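Local coordinates for protein N2152 (Neocallimastix frontalis, PDB 5U22) that probably hydrolyses glycosidic bonds in rare arabinosyl substrates, as a polyspecific family 39 glycoside hydrolase of a rumen anaerobic fungus, at residues 162-167 and 178-183; 197-200 and 204-207. All coordinates share one frame; numbering follows the deposited sequence.

Contact 1 (162-167 and 178-183); sequences QMWKQT and EKIIGP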
ATOM      1  N   GLN A 162     -16.311  -9.615 -20.555  1.00 17.72           N
ATOM      2  CA  GLN A 162     -17.680  -9.174 -20.839  1.00 16.66           C
ATOM      3  C   GLN A 162     -18.285  -8.483 -19.620  1.00 19.15           C
ATOM      4  O   GLN A 162     -18.858  -7.393 -19.728  1.00 14.86           O
ATOM      5  CB  GLN A 162     -18.562 -10.362 -21.277  1.00 15.41           C
ATOM      6  CG  GLN A 162     -18.270 -10.993 -22.677  1.00 17.39           C
ATOM      7  CD  GLN A 162     -19.317 -12.059 -23.155  1.00 24.53           C
ATOM      8  OE1 GLN A 162     -19.259 -13.250 -22.814  1.00 21.33           O
ATOM      9  NE2 GLN A 162     -20.241 -11.620 -23.994  1.00 25.87           N
ATOM     10  N   MET A 163     -18.160  -9.098 -18.444  1.00 16.13           N
ATOM     11  CA  MET A 163     -18.677  -8.466 -17.234  1.00 15.21           C
ATOM     12  C   MET A 163     -17.979  -7.132 -16.977  1.00 18.74           C
ATOM     13  O   MET A 163     -18.622  -6.152 -16.572  1.00 18.41           O
ATOM     14  CB  MET A 163     -18.518  -9.411 -16.042  1.00 15.01           C
ATOM     15  CG  MET A 163     -19.049  -8.846 -14.723  1.00 20.44           C
ATOM     16  SD  MET A 163     -17.859  -7.755 -13.867  1.00 23.70           S
ATOM     17  CE  MET A 163     -16.434  -8.792 -13.736  1.00 20.09           C
ATOM     18  N   TRP A 164     -16.665  -7.078 -17.215  1.00 17.55           N
ATOM     19  CA  TRP A 164     -15.924  -5.832 -17.047  1.00 19.30           C
ATOM     20  C   TRP A 164     -16.479  -4.745 -17.950  1.00 18.26           C
ATOM     21  O   TRP A 164     -16.813  -3.645 -17.493  1.00 16.57           O
ATOM     22  CB  TRP A 164     -14.433  -6.037 -17.346  1.00 15.66           C
ATOM     23  CG  TRP A 164     -13.678  -4.715 -17.346  1.00 10.99           C
ATOM     24  CD1 TRP A 164     -13.452  -3.891 -18.409  1.00 16.84           C
ATOM     25  CD2 TRP A 164     -13.082  -4.071 -16.205  1.00 16.81           C
ATOM     26  NE1 TRP A 164     -12.750  -2.773 -18.004  1.00 19.47           N
ATOM     27  CE2 TRP A 164     -12.509  -2.864 -16.658  1.00 15.74           C
ATOM     28  CE3 TRP A 164     -12.966  -4.412 -14.848  1.00 14.75           C
ATOM     29  CZ2 TRP A 164     -11.832  -1.982 -15.797  1.00 16.47           C
ATOM     30  CZ3 TRP A 164     -12.297  -3.531 -13.994  1.00 15.34           C
ATOM     31  CH2 TRP A 164     -11.739  -2.339 -14.474  1.00 14.33           C
ATOM     32  N   LYS A 165     -16.537  -5.027 -19.252  1.00 13.91           N
ATOM     33  CA  LYS A 165     -17.043  -4.051 -20.212  1.00 17.03           C
ATOM     34  C   LYS A 165     -18.442  -3.580 -19.839  1.00 19.23           C
ATOM     35  O   LYS A 165     -18.730  -2.379 -19.842  1.00 17.69           O
ATOM     36  CB  LYS A 165     -17.040  -4.674 -21.607  1.00 17.30           C
ATOM     37  CG  LYS A 165     -17.789  -3.871 -22.665  1.00 20.25           C
ATOM     38  CD  LYS A 165     -17.182  -2.497 -22.881  1.00 26.69           C
ATOM     39  CE  LYS A 165     -17.810  -1.803 -24.095  1.00 23.09           C
ATOM     40  NZ  LYS A 165     -17.392  -0.383 -24.179  1.00 24.28           N
ATOM     41  N   GLN A 166     -19.331  -4.516 -19.512  1.00 21.08           N
ATOM     42  CA  GLN A 166     -20.715  -4.140 -19.252  1.00 17.84           C
ATOM     43  C   GLN A 166     -20.837  -3.341 -17.966  1.00 19.11           C
ATOM     44  O   GLN A 166     -21.623  -2.389 -17.890  1.00 18.32           O
ATOM     45  CB  GLN A 166     -21.596  -5.392 -19.210  1.00 16.57           C
ATOM     46  CG  GLN A 166     -21.783  -6.055 -20.588  1.00 16.18           C
ATOM     47  CD  GLN A 166     -22.389  -7.454 -20.504  1.00 20.59           C
ATOM     48  OE1 GLN A 166     -23.258  -7.718 -19.670  1.00 23.71           O
ATOM     49  NE2 GLN A 166     -21.924  -8.356 -21.367  1.00 20.37           N
ATOM     50  N   THR A 167     -20.067  -3.701 -16.944  1.00 17.14           N
ATOM     51  CA  THR A 167     -20.153  -2.964 -15.690  1.00 13.94           C
ATOM     52  C   THR A 167     -19.491  -1.596 -15.825  1.00 15.70           C
ATOM     53  O   THR A 167     -19.955  -0.606 -15.243  1.00 16.20           O
ATOM     54  CB  THR A 167     -19.512  -3.782 -14.564  1.00 13.99           C
ATOM     55  OG1 THR A 167     -20.104  -5.086 -14.539  1.00 16.25           O
ATOM     56  CG2 THR A 167     -19.729  -3.112 -13.230  1.00 16.93           C
ATOM     57  N   GLU A 178     -16.618   9.350 -11.146  1.00 18.52           N
ATOM     58  CA  GLU A 178     -15.822   8.506 -10.273  1.00 19.17           C
ATOM     59  C   GLU A 178     -14.801   7.721 -11.088  1.00 18.04           C
ATOM     60  O   GLU A 178     -15.035   7.374 -12.248  1.00 17.89           O
ATOM     61  CB  GLU A 178     -16.726   7.554  -9.480  1.00 20.37           C
ATOM     62  CG  GLU A 178     -16.007   6.763  -8.393  1.00 17.30           C
ATOM     63  CD  GLU A 178     -15.303   7.656  -7.382  1.00 19.83           C
ATOM     64  OE1 GLU A 178     -15.942   8.025  -6.366  1.00 18.81           O
ATOM     65  OE2 GLU A 178     -14.113   7.990  -7.604  1.00 19.20           O
ATOM     66  N   LYS A 179     -13.654   7.461 -10.472  1.00 16.09           N
ATOM     67  CA  LYS A 179     -12.654   6.600 -11.083  1.00 14.51           C
ATOM     68  C   LYS A 179     -13.132   5.155 -11.107  1.00 17.42           C
ATOM     69  O   LYS A 179     -13.866   4.709 -10.223  1.00 19.05           O
ATOM     70  CB  LYS A 179     -11.341   6.679 -10.315  1.00 13.54           C
ATOM     71  CG  LYS A 179     -10.789   8.092 -10.196  1.00 26.42           C
ATOM     72  CD  LYS A 179     -10.064   8.480 -11.463  1.00 30.83           C
ATOM     73  CE  LYS A 179      -9.348   9.813 -11.309  1.00 39.26           C
ATOM     74  NZ  LYS A 179     -10.312  10.927 -11.191  1.00 36.12           N
ATOM     75  N   ILE A 180     -12.697   4.423 -12.132  1.00 19.05           N
ATOM     76  CA  ILE A 180     -12.949   2.989 -12.253  1.00 16.08           C
ATOM     77  C   ILE A 180     -11.624   2.252 -12.094  1.00 15.00           C
ATOM     78  O   ILE A 180     -10.632   2.586 -12.756  1.00 17.21           O
ATOM     79  CB  ILE A 180     -13.627   2.649 -13.587  1.00 17.32           C
ATOM     80  CG1 ILE A 180     -15.016   3.297 -13.643  1.00 16.25           C
ATOM     81  CG2 ILE A 180     -13.766   1.139 -13.732  1.00 19.30           C
ATOM     82  CD1 ILE A 180     -15.728   3.124 -15.000  1.00 20.00           C
ATOM     83  N   ILE A 181     -11.612   1.238 -11.229  1.00 13.63           N
ATOM     84  CA  ILE A 181     -10.391   0.585 -10.771  1.00 16.03           C
ATOM     85  C   ILE A 181     -10.434  -0.887 -11.152  1.00 16.08           C
ATOM     86  O   ILE A 181     -11.437  -1.563 -10.909  1.00 18.12           O
ATOM     87  CB  ILE A 181     -10.234   0.716  -9.245  1.00 11.98           C
ATOM     88  CG1 ILE A 181     -10.139   2.178  -8.823  1.00 17.77           C
ATOM     89  CG2 ILE A 181      -9.009  -0.070  -8.748  1.00 16.11           C
ATOM     90  CD1 ILE A 181     -10.295   2.360  -7.315  1.00 18.23           C
ATOM     91  N   GLY A 182      -9.337  -1.393 -11.707  1.00 14.96           N
ATOM     92  CA  GLY A 182      -9.225  -2.826 -11.940  1.00 13.44           C
ATOM     93  C   GLY A 182      -8.017  -3.146 -12.790  1.00 14.32           C
ATOM     94  O   GLY A 182      -7.222  -2.259 -13.087  1.00 15.40           O
ATOM     95  N   PRO A 183      -7.880  -4.406 -13.217  1.00 15.08           N
ATOM     96  CA  PRO A 183      -8.826  -5.516 -13.068  1.00 17.09           C
ATOM     97  C   PRO A 183      -8.664  -6.320 -11.783  1.00 18.80           C
ATOM     98  O   PRO A 183      -9.379  -7.300 -11.626  1.00 18.59           O
ATOM     99  CB  PRO A 183      -8.505  -6.384 -14.279  1.00 14.54           C
ATOM    100  CG  PRO A 183      -7.028  -6.221 -14.436  1.00 18.67           C
ATOM    101  CD  PRO A 183      -6.700  -4.800 -14.007  1.00 16.40           C
TER
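Trp-164, on helix 160-174, meets strand 180-185, and the two short segments run almost exactly antiparallel, at 177°, with their axes 10.6 Å apart. This is helix-on-strand packing in the TIM barrel: the helix lies on the outside of the parallel sheet and the chain then turns back into the next strand. At such a spacing one long side chain can span the gap, and here it is the indole. With CG anti to the backbone N (chi1 173°), the ring projects from the helix so that its six-membered part reaches the strand backbone. CH2 comes to 3.6 Å from Gly-182 CA, where a side chain would collide with the ring, and to 4.1 Å from Ile-180 CG2. The pyrrole N-H, at NE1, is hydrogen-bonded to Cys-205 O, which helps to fix the ring's rotation, while Phe-196 packs against it edge-to-face. Replacing the indole by alanine is likely to leave a gap beside Gly-182 and Ile-180 and to leave Cys-205 O without this donor. Pro-183, which follows a cis peptide bond, brings its CA to 4.1 Å from Trp-164 CZ3. At the ring edge, near its plane, Ile-181 O lies 3.7 Å from Trp-164 CH2.

Contact 2 (197-200 and 204-207); sequences LQFS and NCLP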
ATOM      1  N   LEU A 197      -5.297  -5.312 -21.241  1.00 16.63           N
ATOM      2  CA  LEU A 197      -5.092  -3.969 -21.771  1.00 17.33           C
ATOM      3  C   LEU A 197      -5.500  -3.882 -23.236  1.00 18.54           C
ATOM      4  O   LEU A 197      -6.103  -2.889 -23.663  1.00 20.70           O
ATOM      5  CB  LEU A 197      -3.629  -3.556 -21.608  1.00 15.50           C
ATOM      6  CG  LEU A 197      -3.221  -3.351 -20.153  1.00 14.59           C
ATOM      7  CD1 LEU A 197      -1.726  -3.054 -20.072  1.00 15.81           C
ATOM      8  CD2 LEU A 197      -4.038  -2.228 -19.544  1.00 17.25           C
ATOM      9  N   GLN A 198      -5.144  -4.894 -24.030  1.00 18.55           N
ATOM     10  CA  GLN A 198      -5.532  -4.888 -25.437  1.00 19.41           C
ATOM     11  C   GLN A 198      -7.051  -4.891 -25.581  1.00 20.62           C
ATOM     12  O   GLN A 198      -7.615  -4.118 -26.366  1.00 18.02           O
ATOM     13  CB  GLN A 198      -4.908  -6.079 -26.157  1.00 22.03           C
ATOM     14  CG  GLN A 198      -3.428  -5.886 -26.479  1.00 23.18           C
ATOM     15  CD  GLN A 198      -2.820  -7.086 -27.185  1.00 19.97           C
ATOM     16  OE1 GLN A 198      -3.195  -8.227 -26.929  1.00 25.61           O
ATOM     17  NE2 GLN A 198      -1.858  -6.834 -28.064  1.00 31.14           N
ATOM     18  N   PHE A 199      -7.729  -5.749 -24.820  1.00 19.48           N
ATOM     19  CA  PHE A 199      -9.188  -5.772 -24.829  1.00 21.01           C
ATOM     20  C   PHE A 199      -9.767  -4.421 -24.431  1.00 23.62           C
ATOM     21  O   PHE A 199     -10.705  -3.921 -25.066  1.00 21.84           O
ATOM     22  CB  PHE A 199      -9.700  -6.864 -23.884  1.00 20.25           C
ATOM     23  CG  PHE A 199     -11.186  -6.820 -23.671  1.00 20.44           C
ATOM     24  CD1 PHE A 199     -12.042  -7.486 -24.538  1.00 22.93           C
ATOM     25  CD2 PHE A 199     -11.735  -6.093 -22.625  1.00 21.97           C
ATOM     26  CE1 PHE A 199     -13.418  -7.443 -24.355  1.00 18.64           C
ATOM     27  CE2 PHE A 199     -13.110  -6.035 -22.437  1.00 19.59           C
ATOM     28  CZ  PHE A 199     -13.956  -6.708 -23.302  1.00 21.94           C
ATOM     29  N   SER A 200      -9.212  -3.809 -23.380  1.00 20.20           N
ATOM     30  CA  SER A 200      -9.828  -2.625 -22.804  1.00 18.46           C
ATOM     31  C   SER A 200      -9.564  -1.381 -23.644  1.00 18.97           C
ATOM     32  O   SER A 200     -10.431  -0.508 -23.748  1.00 20.95           O
ATOM     33  CB  SER A 200      -9.334  -2.432 -21.372  1.00 19.23           C
ATOM     34  OG  SER A 200      -9.802  -3.487 -20.553  1.00 24.20           O
ATOM     35  N   ASN A 204     -12.763   0.497 -25.370  1.00 24.18           N
ATOM     36  CA  ASN A 204     -12.977   1.741 -24.632  1.00 27.29           C
ATOM     37  C   ASN A 204     -13.422   1.482 -23.195  1.00 24.51           C
ATOM     38  O   ASN A 204     -14.379   2.077 -22.700  1.00 22.69           O
ATOM     39  CB  ASN A 204     -13.978   2.638 -25.354  1.00 28.27           C
ATOM     40  CG  ASN A 204     -13.504   3.028 -26.737  1.00 26.52           C
ATOM     41  OD1 ASN A 204     -14.046   2.575 -27.738  1.00 37.30           O
ATOM     42  ND2 ASN A 204     -12.476   3.864 -26.793  1.00 31.93           N
ATOM     43  N   CYS A 205     -12.711   0.594 -22.514  1.00 18.56           N
ATOM     44  CA  CYS A 205     -13.023   0.335 -21.112  1.00 20.27           C
ATOM     45  C   CYS A 205     -11.745   0.180 -20.294  1.00 18.83           C
ATOM     46  O   CYS A 205     -11.678  -0.624 -19.358  1.00 18.74           O
ATOM     47  CB  CYS A 205     -13.949  -0.879 -20.962  1.00 18.19           C
ATOM     48  SG  CYS A 205     -13.414  -2.428 -21.718  1.00 20.36           S
ATOM     49  N   LEU A 206     -10.731   0.984 -20.604  1.00 21.94           N
ATOM     50  CA  LEU A 206      -9.529   1.018 -19.780  1.00 16.36           C
ATOM     51  C   LEU A 206      -9.858   1.574 -18.400  1.00 19.01           C
ATOM     52  O   LEU A 206     -10.551   2.595 -18.295  1.00 20.31           O
ATOM     53  CB  LEU A 206      -8.444   1.875 -20.429  1.00 18.56           C
ATOM     54  CG  LEU A 206      -7.726   1.332 -21.666  1.00 19.93           C
ATOM     55  CD1 LEU A 206      -6.951   2.443 -22.342  1.00 21.90           C
ATOM     56  CD2 LEU A 206      -6.783   0.197 -21.281  1.00 22.88           C
ATOM     57  N   PRO A 207      -9.367   0.952 -17.328  1.00 18.38           N
ATOM     58  CA  PRO A 207      -9.561   1.534 -15.998  1.00 20.35           C
ATOM     59  C   PRO A 207      -8.860   2.882 -15.895  1.00 16.74           C
ATOM     60  O   PRO A 207      -7.888   3.162 -16.601  1.00 19.02           O
ATOM     61  CB  PRO A 207      -8.931   0.496 -15.057  1.00 15.57           C
ATOM     62  CG  PRO A 207      -7.921  -0.209 -15.889  1.00 17.42           C
ATOM     63  CD  PRO A 207      -8.465  -0.211 -17.312  1.00 18.36           C
TER
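Ser-200 O takes the amide of Cys-205 in the bond that joins these segments: Cys-205 N lies 2.8 Å from Ser-200 O, nearly straight at 170°, in the carbonyl plane and on a lone pair. Two neighbouring amides, those of Asn-204 and Leu-206, also come near this oxygen, but their angles are too poor for hydrogen bonds. Round this bond the side chains close in. Leu-206 CD2 sits 3.7 Å from Ser-200 CB and also meets Leu-197, whose CD2 is 4.1 Å away from it, the two leucines crossing at about a right angle. On another part of the contact the sulfur of Cys-205 approaches Phe-199. SG stands 3.7 Å from Phe-199 CE2 and 58° off the ring normal, an oblique sulfur-aromatic contact. A chi1 of 54° places SG between the backbone N and the carbonyl carbon of Cys-205, from where it also reaches Ser-200 CA at 3.8 Å.

The backbone pattern is a Schellman motif that ends helix 190-202. Its two defining pairs are Cys-205 N to Ser-200 O and, inside it, Asn-204 N to the carbonyl of the residue after Ser-200, which is where the Asn-204 amide is directed. Asn-204, with positive phi (51°), is the C-prime residue, and the chain reverses there so that the following residues pack back on the last turns.

Farther out, Ser-200 OG bonds to Phe-196 O, one turn back in the same helix, which holds the hydroxyl against its own backbone. Asn-203 ND2 is hydrogen-bonded to Phe-199 O. Helix 221-235 packs on Leu-197 through Tyr-228, Leu-231 and Leu-235, and Ile-237 touches both leucines. Beyond the sulfur, Lys-165 and Tyr-168 of helix 160-174 lie against Cys-205, and the hydroxyl of Tyr-168 is hydrogen-bonded to Leu-206 O.

Following the chain from the N terminus, helix 160-174 comes first and turns back into strand 180-185, a return that contact 1 closes. Helix 190-202 follows, and contact 2 then closes the tight turn leading to strand 209-212. The two contacts are thus in series, neither nested nor crossed: contact 1 pairs a helix with a strand, contact 2 the next helix with the loop before strand 209-212. Their centres are nevertheless only 9 Å apart, and they touch: besides the indole bond, Pro-207 packs on both Trp-164 and the backbone oxygens of Ile-180 and Gly-182. The loop after helix 190-202 is thereby tied to the preceding helix and strand.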